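Local coordinates for protein brefeldin A esterase (Bacillus subtilis, PDB 1JKM) that probably hydrolyses the ester bond of brefeldin A, as a bacterial serine hydrolase of the alpha/beta hydrolase family related to mammalian hormone-sensitive lipase, at residues 167-172 against 203-208. Numbering follows the deposited sequence.
Sequences DCLAAV and TLLAKR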
loop_
_atom_site.group_PDB
_atom_site.type_symbol
_atom_site.label_atom_id
_atom_site.label_comp_id
_atom_site.label_asym_id
_atom_site.label_seq_id
_atom_site.Cartn_x
_atom_site.Cartn_y
_atom_site.Cartn_z
ATOM N N ASP B 167 -6.946 32.897 16.668
ATOM C CA ASP B 167 -6.549 33.275 15.307
ATOM C C ASP B 167 -7.442 32.615 14.237
ATOM O O ASP B 167 -7.829 33.296 13.283
ATOM C CB ASP B 167 -5.085 32.915 15.071
ATOM C CG ASP B 167 -4.009 33.709 15.763
ATOM O OD1 ASP B 167 -4.259 34.885 16.113
ATOM O OD2 ASP B 167 -2.881 33.190 15.985
ATOM N N CYS B 168 -7.715 31.309 14.394
ATOM C CA CYS B 168 -8.587 30.607 13.448
ATOM C C CYS B 168 -10.014 31.157 13.471
ATOM O O CYS B 168 -10.596 31.409 12.424
ATOM C CB CYS B 168 -8.598 29.099 13.761
ATOM S SG CYS B 168 -7.008 28.225 13.507
ATOM N N LEU B 169 -10.604 31.360 14.661
ATOM C CA LEU B 169 -11.880 32.057 14.781
ATOM C C LEU B 169 -11.877 33.424 14.119
ATOM O O LEU B 169 -12.785 33.707 13.332
ATOM C CB LEU B 169 -12.298 32.197 16.246
ATOM C CG LEU B 169 -13.710 32.583 16.674
ATOM C CD1 LEU B 169 -13.894 34.090 16.687
ATOM C CD2 LEU B 169 -14.786 31.949 15.804
ATOM N N ALA B 170 -10.911 34.314 14.405
ATOM C CA ALA B 170 -10.833 35.564 13.627
ATOM C C ALA B 170 -10.952 35.361 12.126
ATOM O O ALA B 170 -11.687 36.074 11.409
ATOM C CB ALA B 170 -9.537 36.299 13.968
ATOM N N ALA B 171 -10.174 34.427 11.559
ATOM C CA ALA B 171 -10.202 34.193 10.115
ATOM C C ALA B 171 -11.544 33.680 9.611
ATOM O O ALA B 171 -12.029 34.137 8.576
ATOM C CB ALA B 171 -9.118 33.145 9.796
ATOM N N VAL B 172 -12.177 32.756 10.343
ATOM C CA VAL B 172 -13.497 32.256 9.927
ATOM C C VAL B 172 -14.513 33.391 9.892
ATOM O O VAL B 172 -15.207 33.552 8.897
ATOM C CB VAL B 172 -13.981 31.089 10.817
ATOM C CG1 VAL B 172 -15.468 30.800 10.693
ATOM C CG2 VAL B 172 -13.217 29.808 10.469
ATOM N N THR B 203 -15.291 25.932 15.881
ATOM C CA THR B 203 -16.739 25.789 15.803
ATOM C C THR B 203 -17.375 25.861 17.178
ATOM O O THR B 203 -18.377 26.557 17.309
ATOM C CB THR B 203 -17.113 24.474 15.074
ATOM O OG1 THR B 203 -16.454 24.520 13.786
ATOM C CG2 THR B 203 -18.609 24.453 14.839
ATOM N N LEU B 204 -16.759 25.256 18.192
ATOM C CA LEU B 204 -17.322 25.278 19.532
ATOM C C LEU B 204 -17.263 26.703 20.103
ATOM O O LEU B 204 -18.226 27.153 20.717
ATOM C CB LEU B 204 -16.561 24.338 20.452
ATOM C CG LEU B 204 -16.686 22.845 20.114
ATOM C CD1 LEU B 204 -15.790 22.020 21.022
ATOM C CD2 LEU B 204 -18.135 22.370 20.178
ATOM N N LEU B 205 -16.179 27.404 19.813
ATOM C CA LEU B 205 -15.982 28.777 20.218
ATOM C C LEU B 205 -16.918 29.724 19.495
ATOM O O LEU B 205 -17.573 30.555 20.148
ATOM C CB LEU B 205 -14.549 29.235 19.991
ATOM C CG LEU B 205 -13.721 29.860 21.110
ATOM C CD1 LEU B 205 -12.932 31.038 20.547
ATOM C CD2 LEU B 205 -14.501 30.290 22.338
ATOM N N ALA B 206 -17.109 29.578 18.190
ATOM C CA ALA B 206 -18.106 30.341 17.478
ATOM C C ALA B 206 -19.489 30.131 18.106
ATOM O O ALA B 206 -20.178 31.143 18.290
ATOM C CB ALA B 206 -18.137 30.032 15.987
ATOM N N LYS B 207 -19.863 28.906 18.471
ATOM C CA LYS B 207 -21.130 28.684 19.132
ATOM C C LYS B 207 -21.257 29.425 20.479
ATOM O O LYS B 207 -22.331 29.917 20.817
ATOM C CB LYS B 207 -21.398 27.206 19.386
ATOM C CG LYS B 207 -22.777 26.946 19.979
ATOM C CD LYS B 207 -23.166 25.479 19.919
ATOM C CE LYS B 207 -23.172 24.869 21.308
ATOM N NZ LYS B 207 -24.423 24.130 21.599
ATOM N N ARG B 208 -20.201 29.409 21.278
ATOM C CA ARG B 208 -20.200 30.112 22.548
ATOM C C ARG B 208 -20.353 31.616 22.371
ATOM O O ARG B 208 -21.117 32.231 23.123
ATOM C CB ARG B 208 -18.906 29.824 23.300
ATOM C CG ARG B 208 -18.946 28.409 23.845
ATOM C CD ARG B 208 -17.726 28.235 24.755
ATOM N NE ARG B 208 -17.790 26.875 25.297
ATOM C CZ ARG B 208 -16.893 26.483 26.185
ATOM N NH1 ARG B 208 -15.965 27.366 26.543
ATOM N NH2 ARG B 208 -16.995 25.248 26.626
#
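Two neighbouring helices of the alpha/beta hydrolase fold, 163-177 and 194-208, lie side by side here, and between 167-172 and 203-208 the close contacts all come from Leu169, which spans the gap to Leu205 and Ala206. The evidence for an apolar contact is direct: no hydrogen bond joins the segments, and both close approaches are carbon to carbon. Leu169 CD2 lies 3.9 Å from Ala206 CB and 4.1 Å from Ala206 CA, so one methyl branch rests on these two alanine carbons. The branch point serves the second partner, with Leu169 CG 4.2 Å from Leu205 CD1. The CB of Leu169 already points to the other helix, and chi1 -165° sets CG anti to the backbone N, carrying the branch on toward 203-208. The nearest pair of CA atoms, Leu169 and Ala206, is 7.0 Å apart, and the segments together bury 111 Å², a small interface although all three touching residues are buried. Nearby, Cys168 and Val172 pack on Thr202, an earlier residue of helix 194-208, while Asp167 and Ala171 touch strand 94-102. Helix 194-208 directly follows strand 184-192 and is probably the helix after the nucleophile elbow, a hallmark of the alpha/beta hydrolase fold.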